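Local structure of toxin 2A (Paenibacillus larvae, 5URP) at residues 102-107 / 153-158; 146-151 / 193-198. The protein is an ADP-ribosyltransferase toxin and virulence factor, and probably transfers ADP-ribose from NAD+ onto a protein of its host. All blocks are in the same frame, centred on the assembly; numbering follows the deposited sequence.

Contact 1: 102-107 / 153-158; sequences TVYRGT and LVNGTL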
ATOM      1  N   THR A 102      10.509   0.750  -5.168  1.00 25.53           N
ATOM      2  CA  THR A 102       9.900  -0.389  -4.510  1.00 22.67           C
ATOM      3  C   THR A 102       9.307   0.075  -3.184  1.00 22.17           C
ATOM      4  O   THR A 102       9.947   0.828  -2.445  1.00 24.50           O
ATOM      5  CB  THR A 102      10.946  -1.474  -4.262  1.00 24.86           C
ATOM      6  OG1 THR A 102      11.503  -1.887  -5.506  1.00 29.58           O
ATOM      7  CG2 THR A 102      10.321  -2.684  -3.587  1.00 24.39           C
ATOM      8  N   VAL A 103       8.082  -0.344  -2.920  1.00 21.15           N
ATOM      9  CA  VAL A 103       7.440  -0.075  -1.645  1.00 20.28           C
ATOM     10  C   VAL A 103       6.939  -1.395  -1.058  1.00 21.37           C
ATOM     11  O   VAL A 103       6.899  -2.424  -1.717  1.00 21.73           O
ATOM     12  CB  VAL A 103       6.299   0.940  -1.749  1.00 20.54           C
ATOM     13  CG1 VAL A 103       6.826   2.303  -2.213  1.00 22.05           C
ATOM     14  CG2 VAL A 103       5.162   0.424  -2.673  1.00 21.19           C
ATOM     15  N   TYR A 104       6.586  -1.340   0.220  1.00 21.01           N
ATOM     16  CA  TYR A 104       6.245  -2.529   1.002  1.00 22.03           C
ATOM     17  C   TYR A 104       4.910  -2.343   1.701  1.00 21.66           C
ATOM     18  O   TYR A 104       4.564  -1.237   2.132  1.00 21.94           O
ATOM     19  CB  TYR A 104       7.347  -2.795   2.048  1.00 21.23           C
ATOM     20  CG  TYR A 104       8.678  -3.087   1.428  1.00 22.17           C
ATOM     21  CD1 TYR A 104       9.027  -4.388   1.086  1.00 21.86           C
ATOM     22  CD2 TYR A 104       9.578  -2.074   1.170  1.00 20.62           C
ATOM     23  CE1 TYR A 104      10.218  -4.668   0.496  1.00 23.47           C
ATOM     24  CE2 TYR A 104      10.819  -2.340   0.579  1.00 23.17           C
ATOM     25  CZ  TYR A 104      11.122  -3.647   0.233  1.00 24.40           C
ATOM     26  OH  TYR A 104      12.336  -3.939  -0.318  1.00 25.81           O
ATOM     27  N   ARG A 105       4.145  -3.432   1.820  1.00 21.71           N
ATOM     28  CA  ARG A 105       2.877  -3.366   2.532  1.00 20.47           C
ATOM     29  C   ARG A 105       2.640  -4.689   3.236  1.00 22.73           C
ATOM     30  O   ARG A 105       2.615  -5.727   2.587  1.00 22.82           O
ATOM     31  CB  ARG A 105       1.721  -3.091   1.561  1.00 22.08           C
ATOM     32  CG  ARG A 105       0.383  -3.119   2.222  1.00 24.73           C
ATOM     33  CD  ARG A 105      -0.686  -2.658   1.237  1.00 31.08           C
ATOM     34  NE  ARG A 105      -2.040  -2.927   1.718  1.00 38.56           N
ATOM     35  CZ  ARG A 105      -2.677  -2.215   2.642  1.00 45.24           C
ATOM     36  NH1 ARG A 105      -2.098  -1.168   3.221  1.00 39.36           N
ATOM     37  NH2 ARG A 105      -3.901  -2.562   3.007  1.00 60.39           N
ATOM     38  N   GLY A 106       2.500  -4.657   4.554  1.00 24.39           N
ATOM     39  CA  GLY A 106       2.049  -5.831   5.272  1.00 25.28           C
ATOM     40  C   GLY A 106       0.532  -5.878   5.306  1.00 27.38           C
ATOM     41  O   GLY A 106      -0.130  -4.867   5.542  1.00 29.50           O
ATOM     42  N   THR A 107      -0.016  -7.065   5.082  1.00 25.82           N
ATOM     43  CA  THR A 107      -1.457  -7.204   5.120  1.00 25.23           C
ATOM     44  C   THR A 107      -1.786  -8.654   5.476  1.00 29.32           C
ATOM     45  O   THR A 107      -0.958  -9.376   6.032  1.00 28.28           O
ATOM     46  CB  THR A 107      -2.056  -6.705   3.783  1.00 27.31           C
ATOM     47  OG1 THR A 107      -3.484  -6.625   3.898  1.00 30.27           O
ATOM     48  CG2 THR A 107      -1.647  -7.587   2.621  1.00 28.97           C
ATOM     49  N   LEU A 153       8.049   3.121   2.165  1.00 19.35           N
ATOM     50  CA  LEU A 153       9.345   3.074   1.497  1.00 19.91           C
ATOM     51  C   LEU A 153      10.282   2.048   2.112  1.00 20.84           C
ATOM     52  O   LEU A 153      11.274   1.664   1.485  1.00 22.85           O
ATOM     53  CB  LEU A 153      10.024   4.439   1.539  1.00 21.33           C
ATOM     54  CG  LEU A 153       9.468   5.546   0.668  1.00 22.13           C
ATOM     55  CD1 LEU A 153      10.288   6.806   0.926  1.00 22.83           C
ATOM     56  CD2 LEU A 153       9.542   5.149  -0.800  1.00 22.85           C
ATOM     57  N   VAL A 154      10.017   1.625   3.337  1.00 21.07           N
ATOM     58  CA  VAL A 154      10.861   0.611   3.950  1.00 19.93           C
ATOM     59  C   VAL A 154      10.002  -0.569   4.383  1.00 19.72           C
ATOM     60  O   VAL A 154       8.784  -0.476   4.600  1.00 19.25           O
ATOM     61  CB  VAL A 154      11.704   1.128   5.143  1.00 21.44           C
ATOM     62  CG1 VAL A 154      12.698   2.139   4.664  1.00 22.86           C
ATOM     63  CG2 VAL A 154      10.828   1.647   6.232  1.00 21.15           C
ATOM     64  N   ASN A 155      10.685  -1.693   4.545  1.00 22.05           N
ATOM     65  CA  ASN A 155      10.070  -2.926   5.011  1.00 20.44           C
ATOM     66  C   ASN A 155      10.147  -2.901   6.533  1.00 20.53           C
ATOM     67  O   ASN A 155      11.055  -3.461   7.131  1.00 22.19           O
ATOM     68  CB  ASN A 155      10.789  -4.118   4.409  1.00 21.82           C
ATOM     69  CG  ASN A 155      10.153  -5.418   4.754  1.00 22.26           C
ATOM     70  OD1 ASN A 155       9.070  -5.483   5.333  1.00 23.64           O
ATOM     71  ND2 ASN A 155      10.849  -6.486   4.421  1.00 24.70           N
ATOM     72  N   GLY A 156       9.176  -2.205   7.144  1.00 21.14           N
ATOM     73  CA  GLY A 156       9.263  -1.871   8.561  1.00 21.89           C
ATOM     74  C   GLY A 156       8.977  -3.058   9.457  1.00 23.64           C
ATOM     75  O   GLY A 156       8.420  -4.081   9.027  1.00 22.01           O
ATOM     76  N   THR A 157       9.390  -2.912  10.726  1.00 24.41           N
ATOM     77  CA  THR A 157       9.208  -3.994  11.688  1.00 24.74           C
ATOM     78  C   THR A 157       7.736  -4.332  11.895  1.00 23.25           C
ATOM     79  O   THR A 157       7.412  -5.471  12.238  1.00 25.48           O
ATOM     80  CB  THR A 157       9.864  -3.628  13.027  1.00 24.87           C
ATOM     81  OG1 THR A 157       9.306  -2.409  13.534  1.00 25.72           O
ATOM     82  CG2 THR A 157      11.349  -3.430  12.870  1.00 27.05           C
ATOM     83  N   LEU A 158       6.836  -3.368  11.716  1.00 23.70           N
ATOM     84  CA  LEU A 158       5.411  -3.647  11.890  1.00 39.54           C
ATOM     85  C   LEU A 158       4.939  -4.769  10.962  1.00 31.82           C
ATOM     86  O   LEU A 158       3.976  -5.482  11.276  1.00 26.47           O
ATOM     87  CB  LEU A 158       4.591  -2.364  11.667  1.00 66.98           C
ATOM     88  CG  LEU A 158       4.385  -1.797  10.253  1.00 96.20           C
ATOM     89  CD1 LEU A 158       3.291  -0.737  10.251  1.00101.57           C
ATOM     90  CD2 LEU A 158       5.662  -1.216   9.662  1.00116.86           C
TER
HETATM   91  O   HOH W   1      12.165   1.416  -1.056  1.00 28.22           O
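Leu153 meets the strand 102-107 in two ways. Its CD2 methyl lies 4.2 Å from Val103 CG1 as the two side chains cross obliquely, a loose apolar touch. On the backbone side, one water donates both of its protons, to Leu153 O at 2.7 Å and to Thr102 O at 2.7 Å, satisfying a carbonyl of each segment and bridging them. The same Leu153 O sits at the rim of the Tyr104 ring, near its plane and 4.1 Å from CD2. Val154 turns its side chain from the strand, toward Ala33 of helix 30-45 and the loop residue Leu189, and contributes backbone instead: its carbonyl carbon comes 3.6 Å from Tyr104 CD2, while its O lies near Tyr104 CB and accepts a hydrogen bond from Ser152 OG. Asn155, the centre of an inverse gamma turn, makes the main side-chain contact. Its CB stands over the middle of the Tyr104 ring, 3.8 Å from the centroid and 11° off the normal, a CH-pi contact. With CG anti to the backbone N (chi1 -176°), the amide runs on past CD1 above the ring plane, nearly parallel to it (planes 9° apart), its CG 4.0 Å from Tyr104 CD1. The phenol oxygen of Tyr104 is hydrogen-bonded to Asp25, which fixes the far end of the ring. Tyr104 and Arg105 are consistent with the aromatic-arginine signature of the R-S-E class of ADP-ribosyltransferases, and Ser152, whose backbone bonds to that of Tyr104, probably closes its Ser-Thr-Ser stretch. The chemistry is thus one of dispersion, ring face and a bridging water: the loop chain leaving strand 149-152 is laid against the edge strand without direct polar bonds between 102-107 and 153-158.

Contact 2: 146-151 / 193-198; sequences RGYLST and LPRDTK
Leu149 and Leu193 form an antiparallel hydrogen-bonded pair. Leu193 N donates to Leu149 O at 2.9 Å; the return bond from Leu149 N to Leu193 O is longer, 3.3 Å, though nearly straight at 174°, with the donor above the carbonyl plane. Beyond this pair the backbones stay close, but waters link their polar atoms. One water donates to Arg146 O at 2.6 Å, accepts from Arg195 NH1 in the guanidinium plane, and donates weakly to Asp196 OD1. A second lies between Gly147 O and Pro194 O and accepts from Thr197 N, while Thr197 OG1 donates to Pro194 O at 2.7 Å. Arg195 CA-H also points at Gly147 O, 3.3 Å from CA. Arg195 NH1 and Asp196 OD2 interact by charge alone, the oxygen lying well out of the guanidinium plane. Packing begins at Tyr148: Arg195 CB sits over one face, offset toward the rim and 4.1 Å from the ring centroid, and Leu193 O lies in plane at the ring edge. With CG between the backbone N and the carbonyl carbon (chi1 74°), the Arg195 chain runs on extended, bringing its CD near Tyr148 OH. Both polar ends reach Asp89, OH by a hydrogen bond and NE by a salt bridge. Leu149 CD2 touches Leu193 CD1 at 3.8 Å, the side chains running side by side, and meets Thr197 CG2. The two leucines rest on Leu168 of strand 164-170, whereas Tyr148 and Arg195 face helices 64-72 and 79-92, tying the small sheet 149-152/190-193/177-178 to the helical part.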
ATOM      1  N   ARG A 146      -9.737  -1.417  -4.381  1.00 26.47           N
ATOM      2  CA  ARG A 146     -10.748  -0.368  -4.430  1.00 25.70           C
ATOM      3  C   ARG A 146     -10.503   0.758  -3.432  1.00 24.57           C
ATOM      4  O   ARG A 146     -10.863   1.898  -3.712  1.00 24.80           O
ATOM      5  CB  ARG A 146     -12.124  -0.990  -4.227  1.00 26.74           C
ATOM      6  CG  ARG A 146     -12.427  -1.948  -5.399  1.00 29.43           C
ATOM      7  CD  ARG A 146     -13.864  -2.403  -5.521  1.00 48.75           C
ATOM      8  NE  ARG A 146     -13.940  -3.560  -6.414  1.00 58.29           N
ATOM      9  CZ  ARG A 146     -15.042  -3.986  -7.023  1.00 63.20           C
ATOM     10  NH1 ARG A 146     -16.193  -3.342  -6.868  1.00 69.97           N
ATOM     11  NH2 ARG A 146     -14.979  -5.056  -7.805  1.00 59.62           N
ATOM     12  N   GLY A 147      -9.923   0.473  -2.250  1.00 23.43           N
ATOM     13  CA  GLY A 147      -9.525   1.551  -1.361  1.00 23.00           C
ATOM     14  C   GLY A 147      -8.254   2.220  -1.832  1.00 24.83           C
ATOM     15  O   GLY A 147      -7.657   1.836  -2.828  1.00 23.21           O
ATOM     16  N   TYR A 148      -7.802   3.232  -1.084  1.00 21.81           N
ATOM     17  CA  TYR A 148      -6.444   3.705  -1.299  1.00 21.12           C
ATOM     18  C   TYR A 148      -5.437   2.636  -0.872  1.00 21.71           C
ATOM     19  O   TYR A 148      -5.715   1.773  -0.037  1.00 23.99           O
ATOM     20  CB  TYR A 148      -6.198   5.014  -0.539  1.00 22.65           C
ATOM     21  CG  TYR A 148      -7.086   6.133  -1.011  1.00 24.41           C
ATOM     22  CD1 TYR A 148      -6.778   6.872  -2.167  1.00 23.44           C
ATOM     23  CD2 TYR A 148      -8.262   6.415  -0.348  1.00 22.35           C
ATOM     24  CE1 TYR A 148      -7.624   7.889  -2.599  1.00 22.64           C
ATOM     25  CE2 TYR A 148      -9.115   7.407  -0.770  1.00 23.96           C
ATOM     26  CZ  TYR A 148      -8.800   8.141  -1.897  1.00 24.43           C
ATOM     27  OH  TYR A 148      -9.688   9.100  -2.254  1.00 26.52           O
ATOM     28  N   LEU A 149      -4.257   2.700  -1.449  1.00 21.23           N
ATOM     29  CA  LEU A 149      -3.220   1.707  -1.203  1.00 22.01           C
ATOM     30  C   LEU A 149      -2.080   2.380  -0.451  1.00 21.79           C
ATOM     31  O   LEU A 149      -1.237   3.064  -1.035  1.00 22.26           O
ATOM     32  CB  LEU A 149      -2.769   1.085  -2.521  1.00 24.82           C
ATOM     33  CG  LEU A 149      -1.876  -0.141  -2.440  1.00 28.77           C
ATOM     34  CD1 LEU A 149      -2.513  -1.251  -1.625  1.00 26.36           C
ATOM     35  CD2 LEU A 149      -1.580  -0.636  -3.864  1.00 31.07           C
ATOM     36  N   SER A 150      -2.066   2.169   0.872  1.00 22.33           N
ATOM     37  CA  SER A 150      -1.019   2.673   1.740  1.00 21.76           C
ATOM     38  C   SER A 150       0.136   1.678   1.750  1.00 24.00           C
ATOM     39  O   SER A 150      -0.068   0.485   2.017  1.00 24.66           O
ATOM     40  CB  SER A 150      -1.547   2.860   3.172  1.00 24.08           C
ATOM     41  OG  SER A 150      -2.503   3.903   3.265  1.00 24.28           O
ATOM     42  N   THR A 151       1.339   2.175   1.488  1.00 18.71           N
ATOM     43  CA  THR A 151       2.549   1.374   1.427  1.00 18.85           C
ATOM     44  C   THR A 151       3.643   2.160   2.133  1.00 19.70           C
ATOM     45  O   THR A 151       3.423   3.297   2.552  1.00 21.06           O
ATOM     46  CB  THR A 151       2.970   1.093  -0.020  1.00 20.11           C
ATOM     47  OG1 THR A 151       3.467   2.291  -0.611  1.00 19.79           O
ATOM     48  CG2 THR A 151       1.801   0.562  -0.832  1.00 22.88           C
ATOM     49  N   LEU A 193      -0.872   5.487  -2.631  1.00 20.69           N
ATOM     50  CA  LEU A 193      -1.205   5.327  -4.047  1.00 20.43           C
ATOM     51  C   LEU A 193      -2.703   5.533  -4.237  1.00 20.77           C
ATOM     52  O   LEU A 193      -3.510   5.302  -3.327  1.00 20.98           O
ATOM     53  CB  LEU A 193      -0.809   3.939  -4.562  1.00 20.76           C
ATOM     54  CG  LEU A 193       0.640   3.605  -4.931  1.00 26.89           C
ATOM     55  CD1 LEU A 193       0.834   2.097  -4.800  1.00 30.84           C
ATOM     56  CD2 LEU A 193       1.040   3.963  -6.317  1.00 32.79           C
ATOM     57  N   PRO A 194      -3.112   5.954  -5.433  1.00 20.82           N
ATOM     58  CA  PRO A 194      -4.523   6.206  -5.707  1.00 21.18           C
ATOM     59  C   PRO A 194      -5.392   4.995  -5.464  1.00 21.05           C
ATOM     60  O   PRO A 194      -4.933   3.851  -5.528  1.00 21.85           O
ATOM     61  CB  PRO A 194      -4.528   6.564  -7.207  1.00 23.14           C
ATOM     62  CG  PRO A 194      -3.150   7.028  -7.502  1.00 24.22           C
ATOM     63  CD  PRO A 194      -2.235   6.317  -6.560  1.00 22.40           C
ATOM     64  N   ARG A 195      -6.660   5.256  -5.170  1.00 22.86           N
ATOM     65  CA  ARG A 195      -7.635   4.182  -5.163  1.00 23.02           C
ATOM     66  C   ARG A 195      -7.780   3.587  -6.568  1.00 24.51           C
ATOM     67  O   ARG A 195      -7.416   4.203  -7.563  1.00 24.17           O
ATOM     68  CB  ARG A 195      -8.972   4.693  -4.632  1.00 23.92           C
ATOM     69  CG  ARG A 195      -9.769   5.583  -5.560  1.00 24.82           C
ATOM     70  CD  ARG A 195     -10.942   6.202  -4.812  1.00 24.76           C
ATOM     71  NE  ARG A 195     -11.676   7.150  -5.633  1.00 26.49           N
ATOM     72  CZ  ARG A 195     -12.704   6.849  -6.411  1.00 29.70           C
ATOM     73  NH1 ARG A 195     -13.155   5.601  -6.518  1.00 30.10           N
ATOM     74  NH2 ARG A 195     -13.289   7.815  -7.098  1.00 30.80           N
ATOM     75  N   ASP A 196      -8.297   2.360  -6.615  1.00 26.82           N
ATOM     76  CA  ASP A 196      -8.433   1.581  -7.838  1.00 28.13           C
ATOM     77  C   ASP A 196      -7.086   1.298  -8.504  1.00 28.23           C
ATOM     78  O   ASP A 196      -6.999   1.192  -9.736  1.00 28.62           O
ATOM     79  CB  ASP A 196      -9.384   2.292  -8.806  1.00 26.77           C
ATOM     80  CG  ASP A 196     -10.825   2.298  -8.318  1.00 32.92           C
ATOM     81  OD1 ASP A 196     -11.250   1.310  -7.694  1.00 29.89           O
ATOM     82  OD2 ASP A 196     -11.563   3.262  -8.624  1.00 34.84           O
ATOM     83  N   THR A 197      -6.026   1.148  -7.708  1.00 25.28           N
ATOM     84  CA  THR A 197      -4.741   0.758  -8.261  1.00 23.30           C
ATOM     85  C   THR A 197      -4.787  -0.694  -8.720  1.00 25.09           C
ATOM     86  O   THR A 197      -5.297  -1.577  -8.023  1.00 26.61           O
ATOM     87  CB  THR A 197      -3.613   0.971  -7.239  1.00 23.86           C
ATOM     88  OG1 THR A 197      -3.318   2.371  -7.130  1.00 26.29           O
ATOM     89  CG2 THR A 197      -2.332   0.238  -7.659  1.00 25.43           C
ATOM     90  N   LYS A 198      -4.240  -0.920  -9.909  1.00 26.82           N
ATOM     91  CA  LYS A 198      -4.094  -2.237 -10.508  1.00 27.57           C
ATOM     92  C   LYS A 198      -2.658  -2.683 -10.318  1.00 27.71           C
ATOM     93  O   LYS A 198      -1.736  -1.913 -10.578  1.00 28.27           O
ATOM     94  CB  LYS A 198      -4.415  -2.189 -12.010  1.00 28.11           C
ATOM     95  CG  LYS A 198      -5.865  -1.982 -12.336  1.00 28.74           C
ATOM     96  CD  LYS A 198      -6.016  -1.787 -13.841  1.00 29.95           C
ATOM     97  CE  LYS A 198      -7.449  -1.962 -14.314  1.00 30.72           C
ATOM     98  NZ  LYS A 198      -7.577  -1.996 -15.813  1.00 33.25           N
TER
HETATM   99  O   HOH W   2     -12.483   2.881  -5.556  1.00 27.81           O
HETATM  100  O   HOH W   3      -5.647   1.244  -4.764  1.00 22.31           O

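The segments alternate along the chain: 102-107, 146-151, 153-158, 193-198. Strand 149-152 lies in contact 2 and its loop continuation in contact 1. The contact centres are 15 Å apart, but the contacts touch directly: Arg105 NH1 probably donates a hydrogen bond to Ser150 O at 2.9 Å, and Val103 packs on Thr151. Contact 1 sits at an edge of the five-strand sheet, contact 2 where the three-strand sheet leads into strand 197-207 of the larger one. Together they bring Arg105 to Ser150, which is in turn hydrogen-bonded through its OG to Glu190, a meeting of three residues consistent with an active site of this family.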